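Local coordinates for protein gamma-glutamyl phosphate reductase (Thermotoga maritima, PDB 1O20) that probably catalyses the NADPH-dependent reduction of L-glutamyl phosphate to the semialdehyde with release of phosphate, the second step from glutamate towards proline, at residues 36-41 with 100-105; 215-220 with 320-325; 314-319 with 344-349. All blocks are in the same frame, centred on the assembly; numbering follows the deposited sequence.

Interaction 1: 36-41 with 100-105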
loop_
_atom_site.group_PDB
_atom_site.type_symbol
_atom_site.label_atom_id
_atom_site.label_comp_id
_atom_site.label_asym_id
_atom_site.label_seq_id
_atom_site.Cartn_x
_atom_site.Cartn_y
_atom_site.Cartn_z
ATOM N N ARG A 36 -23.551 4.425 10.400
ATOM C CA ARG A 36 -24.109 3.432 11.323
ATOM C C ARG A 36 -24.399 2.106 10.628
ATOM O O ARG A 36 -24.005 1.057 11.139
ATOM C CB ARG A 36 -25.396 3.934 12.000
ATOM C CG ARG A 36 -26.005 2.921 12.976
ATOM C CD ARG A 36 -27.247 3.475 13.675
ATOM N NE ARG A 36 -26.825 4.484 14.646
ATOM C CZ ARG A 36 -27.626 5.119 15.510
ATOM N NH1 ARG A 36 -28.927 4.895 15.518
ATOM N NH2 ARG A 36 -27.107 5.993 16.358
ATOM N N GLU A 37 -25.050 2.161 9.464
ATOM C CA GLU A 37 -25.347 0.959 8.686
ATOM C C GLU A 37 -24.072 0.277 8.149
ATOM O O GLU A 37 -23.963 -0.945 8.210
ATOM C CB GLU A 37 -26.339 1.265 7.544
ATOM C CG GLU A 37 -27.083 0.045 7.010
ATOM C CD GLU A 37 -28.015 -0.598 8.021
ATOM O OE1 GLU A 37 -28.448 0.085 8.978
ATOM O OE2 GLU A 37 -28.283 -1.805 7.877
ATOM N N LYS A 38 -23.083 1.053 7.700
ATOM C CA LYS A 38 -21.851 0.488 7.170
ATOM C C LYS A 38 -21.039 -0.167 8.318
ATOM O O LYS A 38 -20.509 -1.255 8.146
ATOM C CB LYS A 38 -21.013 1.523 6.379
ATOM C CG LYS A 38 -21.768 2.222 5.216
ATOM C CD LYS A 38 -20.895 3.206 4.416
ATOM C CE LYS A 38 -20.594 4.496 5.167
ATOM N NZ LYS A 38 -19.831 5.484 4.410
ATOM N N ASN A 39 -20.962 0.483 9.469
ATOM C CA ASN A 39 -20.335 -0.067 10.670
ATOM C C ASN A 39 -21.037 -1.360 11.161
ATOM O O ASN A 39 -20.380 -2.290 11.640
ATOM C CB ASN A 39 -20.359 0.922 11.819
ATOM C CG ASN A 39 -19.340 2.022 11.690
ATOM O OD1 ASN A 39 -18.425 1.971 10.839
ATOM N ND2 ASN A 39 -19.496 3.063 12.543
ATOM N N LYS A 40 -22.349 -1.394 11.072
ATOM C CA LYS A 40 -23.139 -2.588 11.421
ATOM C C LYS A 40 -22.746 -3.765 10.499
ATOM O O LYS A 40 -22.480 -4.875 10.986
ATOM C CB LYS A 40 -24.630 -2.321 11.273
ATOM C CG LYS A 40 -25.537 -3.363 11.914
ATOM C CD LYS A 40 -26.989 -3.153 11.516
ATOM C CE LYS A 40 -27.839 -4.426 11.831
ATOM N NZ LYS A 40 -29.310 -4.214 11.668
ATOM N N ALA A 41 -22.668 -3.501 9.194
ATOM C CA ALA A 41 -22.206 -4.497 8.209
ATOM C C ALA A 41 -20.800 -5.025 8.536
ATOM O O ALA A 41 -20.589 -6.226 8.481
ATOM C CB ALA A 41 -22.239 -3.955 6.818
ATOM N N LEU A 100 -12.667 4.117 12.842
ATOM C CA LEU A 100 -12.175 5.225 12.038
ATOM C C LEU A 100 -13.301 6.187 11.632
ATOM O O LEU A 100 -14.439 5.784 11.487
ATOM C CB LEU A 100 -11.468 4.707 10.769
ATOM C CG LEU A 100 -10.231 3.821 10.998
ATOM C CD1 LEU A 100 -9.681 3.248 9.705
ATOM C CD2 LEU A 100 -9.156 4.653 11.738
ATOM N N LYS A 101 -12.976 7.469 11.455
ATOM C CA LYS A 101 -13.976 8.447 10.993
ATOM C C LYS A 101 -14.315 8.194 9.528
ATOM O O LYS A 101 -13.443 7.922 8.699
ATOM C CB LYS A 101 -13.481 9.913 11.185
ATOM N N ASP A 102 -15.595 8.249 9.224
ATOM C CA ASP A 102 -16.095 8.097 7.881
ATOM C C ASP A 102 -15.728 9.362 7.109
ATOM O O ASP A 102 -16.156 10.430 7.501
ATOM C CB ASP A 102 -17.624 7.930 7.956
ATOM C CG ASP A 102 -18.252 7.536 6.646
ATOM O OD1 ASP A 102 -17.601 7.663 5.574
ATOM O OD2 ASP A 102 -19.422 7.095 6.605
ATOM N N PRO A 103 -14.976 9.270 6.009
ATOM C CA PRO A 103 -14.644 10.485 5.247
ATOM C C PRO A 103 -15.830 10.977 4.403
ATOM O O PRO A 103 -15.852 12.134 3.987
ATOM C CB PRO A 103 -13.483 10.038 4.339
ATOM C CG PRO A 103 -13.789 8.586 4.029
ATOM C CD PRO A 103 -14.385 8.064 5.375
ATOM N N VAL A 104 -16.808 10.128 4.169
ATOM C CA VAL A 104 -17.931 10.479 3.330
ATOM C C VAL A 104 -18.772 11.608 3.960
ATOM O O VAL A 104 -19.160 11.514 5.117
ATOM C CB VAL A 104 -18.853 9.268 3.024
ATOM C CG1 VAL A 104 -20.103 9.721 2.211
ATOM C CG2 VAL A 104 -18.094 8.181 2.227
ATOM N N GLY A 105 -19.096 12.626 3.158
ATOM C CA GLY A 105 -19.779 13.800 3.651
ATOM C C GLY A 105 -18.916 14.873 4.304
ATOM O O GLY A 105 -19.477 15.914 4.636
HETATM O O HOH W 1 -17.534 5.585 12.352
#
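Lys38, on helix 35-51, reaches across to Asp102 in the loop between helix 84-99 and strand 107-112, and the salt bridge they make ties this helix to an Asx turn. The close-packed part is small. NZ of Lys38 lies 2.8 Å from OD2 of Asp102, approaching the syn side of the carboxylate at 24° out of its plane, with the two side chains crossing at about a right angle. A bend in the lysine at chi3 (-73°) turns its ammonium end to the acid, and CG2 of Val104 packs 3.9 Å from NZ. Lys149 O also accepts from this NZ, while the hydroxyl of Thr35, at the start of helix 35-51, shares OD2. With an alanine here in place of Asp102, the ammonium of the buried Lys38 is likely to lose its charged mate, and the N-H of Val104 the acceptor that closes the turn. The other side of the contact is looser, bridged by water: one molecule accepts from ND2 of Asn39 and donates to O of Leu100, each at 3.2 Å. Within the loop, OD1 of Asp102 closes the Asx turn by taking the backbone N-H of Val104 at 2.9 Å, from above the carboxylate plane.

Interaction 2: 215-220 with 320-325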
loop_
_atom_site.group_PDB
_atom_site.type_symbol
_atom_site.label_atom_id
_atom_site.label_comp_id
_atom_site.label_asym_id
_atom_site.label_seq_id
_atom_site.Cartn_x
_atom_site.Cartn_y
_atom_site.Cartn_z
ATOM N N GLY A 215 0.215 -7.480 -4.855
ATOM C CA GLY A 215 0.989 -8.690 -5.149
ATOM C C GLY A 215 2.259 -8.333 -5.898
ATOM O O GLY A 215 2.740 -7.206 -5.787
ATOM N N GLY A 216 2.782 -9.273 -6.676
ATOM C CA GLY A 216 4.033 -9.087 -7.409
ATOM C C GLY A 216 4.065 -7.861 -8.299
ATOM O O GLY A 216 3.002 -7.367 -8.721
ATOM N N TYR A 217 5.271 -7.378 -8.617
ATOM C CA TYR A 217 5.415 -6.249 -9.546
ATOM C C TYR A 217 4.978 -6.574 -10.987
ATOM O O TYR A 217 4.594 -5.676 -11.749
ATOM C CB TYR A 217 6.851 -5.703 -9.527
ATOM C CG TYR A 217 7.238 -5.143 -8.163
ATOM C CD1 TYR A 217 6.464 -4.135 -7.547
ATOM C CD2 TYR A 217 8.367 -5.642 -7.464
ATOM C CE1 TYR A 217 6.811 -3.619 -6.288
ATOM C CE2 TYR A 217 8.711 -5.149 -6.213
ATOM C CZ TYR A 217 7.936 -4.136 -5.622
ATOM O OH TYR A 217 8.272 -3.631 -4.384
ATOM N N GLY A 218 5.037 -7.845 -11.357
ATOM C CA GLY A 218 4.608 -8.269 -12.677
ATOM C C GLY A 218 3.136 -7.959 -12.858
ATOM O O GLY A 218 2.737 -7.336 -13.836
ATOM N N LEU A 219 2.344 -8.368 -11.877
ATOM C CA LEU A 219 0.915 -8.123 -11.887
ATOM C C LEU A 219 0.566 -6.626 -11.820
ATOM O O LEU A 219 -0.419 -6.187 -12.453
ATOM C CB LEU A 219 0.265 -8.872 -10.735
ATOM C CG LEU A 219 -1.245 -8.711 -10.539
ATOM C CD1 LEU A 219 -2.034 -9.022 -11.846
ATOM C CD2 LEU A 219 -1.728 -9.603 -9.395
ATOM N N ILE A 220 1.351 -5.854 -11.054
ATOM C CA ILE A 220 1.070 -4.415 -10.844
ATOM C C ILE A 220 1.390 -3.654 -12.139
ATOM O O ILE A 220 0.596 -2.817 -12.613
ATOM C CB ILE A 220 1.861 -3.866 -9.577
ATOM C CG1 ILE A 220 1.195 -4.354 -8.282
ATOM C CG2 ILE A 220 1.963 -2.337 -9.584
ATOM C CD1 ILE A 220 2.098 -4.354 -7.066
ATOM N N PRO A 320 19.640 0.845 -9.603
ATOM C CA PRO A 320 18.162 0.771 -9.710
ATOM C C PRO A 320 17.451 -0.404 -9.013
ATOM O O PRO A 320 16.223 -0.368 -8.871
ATOM C CB PRO A 320 17.912 0.705 -11.214
ATOM C CG PRO A 320 19.160 0.252 -11.818
ATOM C CD PRO A 320 20.293 0.477 -10.867
ATOM N N THR A 321 18.185 -1.418 -8.576
ATOM C CA THR A 321 17.564 -2.659 -8.141
ATOM C C THR A 321 17.077 -2.601 -6.702
ATOM O O THR A 321 17.852 -2.271 -5.810
ATOM C CB THR A 321 18.580 -3.791 -8.272
ATOM O OG1 THR A 321 18.944 -3.929 -9.637
ATOM C CG2 THR A 321 17.955 -5.157 -7.897
ATOM N N GLU A 322 15.793 -2.911 -6.491
ATOM C CA GLU A 322 15.250 -3.171 -5.155
ATOM C C GLU A 322 15.494 -4.638 -4.824
ATOM O O GLU A 322 14.980 -5.521 -5.485
ATOM C CB GLU A 322 13.747 -2.868 -5.107
ATOM C CG GLU A 322 13.139 -3.064 -3.724
ATOM C CD GLU A 322 11.627 -2.931 -3.704
ATOM O OE1 GLU A 322 10.985 -3.553 -4.553
ATOM O OE2 GLU A 322 11.076 -2.227 -2.822
ATOM N N TYR A 323 16.309 -4.895 -3.812
ATOM C CA TYR A 323 16.691 -6.258 -3.473
ATOM C C TYR A 323 15.575 -7.039 -2.749
ATOM O O TYR A 323 15.455 -8.228 -2.966
ATOM C CB TYR A 323 17.965 -6.255 -2.617
ATOM C CG TYR A 323 19.156 -5.558 -3.251
ATOM C CD1 TYR A 323 19.734 -6.044 -4.414
ATOM C CD2 TYR A 323 19.703 -4.416 -2.689
ATOM C CE1 TYR A 323 20.835 -5.434 -4.965
ATOM C CE2 TYR A 323 20.797 -3.803 -3.253
ATOM C CZ TYR A 323 21.358 -4.307 -4.385
ATOM O OH TYR A 323 22.471 -3.702 -4.967
ATOM N N LEU A 324 14.793 -6.387 -1.886
ATOM C CA LEU A 324 13.811 -7.077 -1.019
ATOM C C LEU A 324 14.490 -8.276 -0.296
ATOM O O LEU A 324 13.983 -9.393 -0.282
ATOM C CB LEU A 324 12.631 -7.584 -1.844
ATOM C CG LEU A 324 11.270 -6.822 -1.868
ATOM C CD1 LEU A 324 11.324 -5.371 -1.390
ATOM C CD2 LEU A 324 10.577 -6.978 -3.225
ATOM N N ASP A 325 15.665 -8.024 0.255
ATOM C CA ASP A 325 16.489 -9.070 0.874
ATOM C C ASP A 325 17.553 -8.357 1.676
ATOM O O ASP A 325 17.687 -7.121 1.588
ATOM C CB ASP A 325 17.119 -9.906 -0.242
ATOM C CG ASP A 325 17.519 -11.296 0.195
ATOM O OD1 ASP A 325 17.529 -11.617 1.417
ATOM O OD2 ASP A 325 17.879 -12.122 -0.659
#
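Tyr217 and Glu322 meet between the two parallel sheets of this aldehyde dehydrogenase-like fold: Tyr217 opens helix 217-226, which follows edge strand 210-213 of the four-stranded sheet, and Glu322 sits in the loop running into strand 327-333 of the seven-stranded one. As in other members of the superfamily, these sheets probably belong to the cofactor-binding and catalytic domains. OH of Tyr217 lies 2.7 Å from OE1 of Glu322, a weak hydrogen bond despite its short length; OE1 also lies 3.2 Å from ring atom CE2 of Tyr217. Ring and carboxylate planes are turned 32° apart, and the side chains cross at about a right angle. Leu324 supplies the apolar part, its CD2 4.0 Å from CE2 of Tyr217 and approaching the ring obliquely.

The next shell fixes the acid. Glu322 has CG anti to the backbone N (chi1 -178°) and stays extended beyond it, which carries the carboxylate across to the tyrosine; its other oxygen, OE2, takes the backbone N-H of Gly237. Leu324 has left-handed backbone angles, and its N-H bonds to OE2 of Glu271 on strand 270-276. Cys267 touches both Tyr217 and Glu322. On the helix side Gly216 is the N-cap, and its O accepts from N of Ile220 at 3.2 Å in the first turn.

Interaction 3: 314-319 with 344-349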
loop_
_atom_site.group_PDB
_atom_site.type_symbol
_atom_site.label_atom_id
_atom_site.label_comp_id
_atom_site.label_asym_id
_atom_site.label_seq_id
_atom_site.Cartn_x
_atom_site.Cartn_y
_atom_site.Cartn_z
ATOM N N ALA A 314 29.937 -3.179 -6.522
ATOM C CA ALA A 314 28.671 -2.776 -7.127
ATOM C C ALA A 314 28.830 -2.659 -8.646
ATOM O O ALA A 314 29.917 -2.330 -9.162
ATOM C CB ALA A 314 28.196 -1.461 -6.539
ATOM N N THR A 315 27.776 -3.045 -9.360
ATOM C CA THR A 315 27.711 -2.848 -10.813
ATOM C C THR A 315 26.623 -1.827 -11.077
ATOM O O THR A 315 25.841 -1.481 -10.206
ATOM C CB THR A 315 27.318 -4.125 -11.560
ATOM O OG1 THR A 315 25.931 -4.433 -11.286
ATOM C CG2 THR A 315 28.112 -5.347 -11.078
ATOM N N GLU A 316 26.559 -1.400 -12.326
ATOM C CA GLU A 316 25.572 -0.422 -12.737
ATOM C C GLU A 316 24.157 -0.869 -12.486
ATOM O O GLU A 316 23.343 -0.062 -12.095
ATOM C CB GLU A 316 25.750 -0.037 -14.203
ATOM C CG GLU A 316 26.200 1.411 -14.313
ATOM C CD GLU A 316 25.249 2.426 -13.639
ATOM O OE1 GLU A 316 23.982 2.305 -13.710
ATOM O OE2 GLU A 316 25.792 3.374 -13.007
ATOM N N ASP A 317 23.878 -2.147 -12.679
ATOM C CA ASP A 317 22.571 -2.719 -12.344
ATOM C C ASP A 317 22.159 -2.640 -10.882
ATOM O O ASP A 317 20.979 -2.736 -10.603
ATOM C CB ASP A 317 22.529 -4.196 -12.747
ATOM C CG ASP A 317 22.405 -4.385 -14.269
ATOM O OD1 ASP A 317 22.084 -3.395 -14.978
ATOM O OD2 ASP A 317 22.623 -5.470 -14.836
ATOM N N ASP A 318 23.111 -2.543 -9.951
ATOM C CA ASP A 318 22.771 -2.441 -8.537
ATOM C C ASP A 318 21.956 -1.185 -8.207
ATOM O O ASP A 318 21.021 -1.260 -7.410
ATOM C CB ASP A 318 23.998 -2.497 -7.627
ATOM C CG ASP A 318 24.571 -3.903 -7.490
ATOM O OD1 ASP A 318 23.861 -4.827 -7.014
ATOM O OD2 ASP A 318 25.717 -4.165 -7.864
ATOM N N TRP A 319 22.313 -0.045 -8.805
ATOM C CA TRP A 319 21.770 1.233 -8.381
ATOM C C TRP A 319 20.233 1.334 -8.509
ATOM O O TRP A 319 19.592 1.821 -7.564
ATOM C CB TRP A 319 22.525 2.428 -9.018
ATOM C CG TRP A 319 23.986 2.299 -8.769
ATOM C CD1 TRP A 319 24.967 2.092 -9.703
ATOM C CD2 TRP A 319 24.634 2.222 -7.492
ATOM N NE1 TRP A 319 26.185 1.907 -9.091
ATOM C CE2 TRP A 319 26.021 1.993 -7.736
ATOM C CE3 TRP A 319 24.195 2.330 -6.168
ATOM C CZ2 TRP A 319 26.957 1.895 -6.713
ATOM C CZ3 TRP A 319 25.134 2.216 -5.139
ATOM C CH2 TRP A 319 26.496 1.994 -5.418
ATOM N N LYS A 344 17.683 11.309 -7.471
ATOM C CA LYS A 344 16.785 11.696 -8.576
ATOM C C LYS A 344 16.911 10.698 -9.736
ATOM O O LYS A 344 15.941 10.390 -10.402
ATOM C CB LYS A 344 17.060 13.123 -9.062
ATOM C CG LYS A 344 16.659 14.188 -8.060
ATOM C CD LYS A 344 16.605 15.580 -8.682
ATOM C CE LYS A 344 17.798 15.955 -9.509
ATOM N NZ LYS A 344 18.121 17.395 -9.414
ATOM N N LYS A 345 18.114 10.204 -9.963
ATOM C CA LYS A 345 18.375 9.254 -11.048
ATOM C C LYS A 345 17.795 7.899 -10.720
ATOM O O LYS A 345 17.268 7.253 -11.595
ATOM C CB LYS A 345 19.873 9.090 -11.282
ATOM C CG LYS A 345 20.229 8.332 -12.567
ATOM C CD LYS A 345 21.697 8.396 -12.884
ATOM C CE LYS A 345 22.043 7.582 -14.175
ATOM N NZ LYS A 345 23.534 7.373 -14.155
ATOM N N TYR A 346 17.882 7.446 -9.472
ATOM C CA TYR A 346 17.605 6.027 -9.204
ATOM C C TYR A 346 16.392 5.731 -8.341
ATOM O O TYR A 346 16.027 4.600 -8.211
ATOM C CB TYR A 346 18.866 5.354 -8.619
ATOM C CG TYR A 346 20.004 5.283 -9.558
ATOM C CD1 TYR A 346 21.127 6.102 -9.389
ATOM C CD2 TYR A 346 19.987 4.396 -10.645
ATOM C CE1 TYR A 346 22.187 6.023 -10.245
ATOM C CE2 TYR A 346 21.066 4.327 -11.547
ATOM C CZ TYR A 346 22.160 5.135 -11.341
ATOM O OH TYR A 346 23.260 5.074 -12.193
ATOM N N SER A 347 15.753 6.741 -7.758
ATOM C CA SER A 347 14.625 6.550 -6.848
ATOM C C SER A 347 13.433 6.060 -7.648
ATOM O O SER A 347 13.306 6.374 -8.816
ATOM C CB SER A 347 14.277 7.894 -6.188
ATOM O OG SER A 347 13.062 7.912 -5.462
ATOM N N THR A 348 12.562 5.277 -7.024
ATOM C CA THR A 348 11.283 4.927 -7.621
ATOM C C THR A 348 10.162 5.711 -6.960
ATOM O O THR A 348 8.996 5.375 -7.107
ATOM C CB THR A 348 11.026 3.447 -7.483
ATOM O OG1 THR A 348 11.137 3.028 -6.103
ATOM C CG2 THR A 348 12.102 2.638 -8.263
ATOM N N GLY A 349 10.513 6.729 -6.178
ATOM C CA GLY A 349 9.521 7.631 -5.631
ATOM C C GLY A 349 8.757 7.087 -4.441
ATOM O O GLY A 349 7.641 7.497 -4.180
#
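Trp319 and Tyr346 bring the two backbones nearest each other, with CA atoms 6.4 Å apart. Residues 316-319 have helical backbone angles and follow strand 312-313, whereas 344-346 is the last turn of helix 336-346. That helix ends at Tyr346, and Ser347 starts an ST turn in which its OG accepts from N of Gly349. The carbonyls of Trp319 and Tyr346 both receive hydrogen bonds from ND2 of Asn238.

The Tyr346 ring is held between two aliphatic groups. CB of Trp319 sits over one face in a CH-pi contact, 3.5 Å from the ring centroid and 10° off the normal; CG of Lys345 covers the opposite face, 3.8 Å above the ring plane. The indole itself inclines to the phenol, its five-membered ring at 50° to it. Tyr346 has CG anti to the carbonyl carbon (chi1 -66°), which turns the ring toward 314-319; its hydroxyl donates to OE1 of Glu316 at 3.2 Å, using the syn lone pair. NZ of Lys345 in turn donates to OH of Tyr346 at 3.0 Å. Lysine and glutamate thus flank the hydroxyl, their opposite charges near but not paired.

Trp319 also touches Ala329 and Lys331 of strand 327-333, which helix 336-346 joins to the parallel but non-adjacent strand 351-355 in a beta-alpha-beta crossover, so the aromatic contact packs a connecting loop against the end of a crossover helix.

Interaction 1 comes first along the chain, joining helix 35-51 to the loop between helix 84-99 and strand 107-112. It shares no segment with the others and lies across the molecule's centre from them, its own centre about 34 Å from that of interaction 2 and about 43 Å from that of interaction 3. Those two interleave: 215-220, 314-319, 320-325 and 344-349 follow in that order, with centres about 14 Å apart. Segments 314-319 and 320-325 form one continuous loop leading to strand 327-333 of the seven-stranded sheet, and OH of Tyr323 probably hydrogen-bonds OD1 of Asp318 at 2.7 Å. This loop therefore meets the crossover helix and the helix after the four-stranded sheet, connecting the two sheet regions.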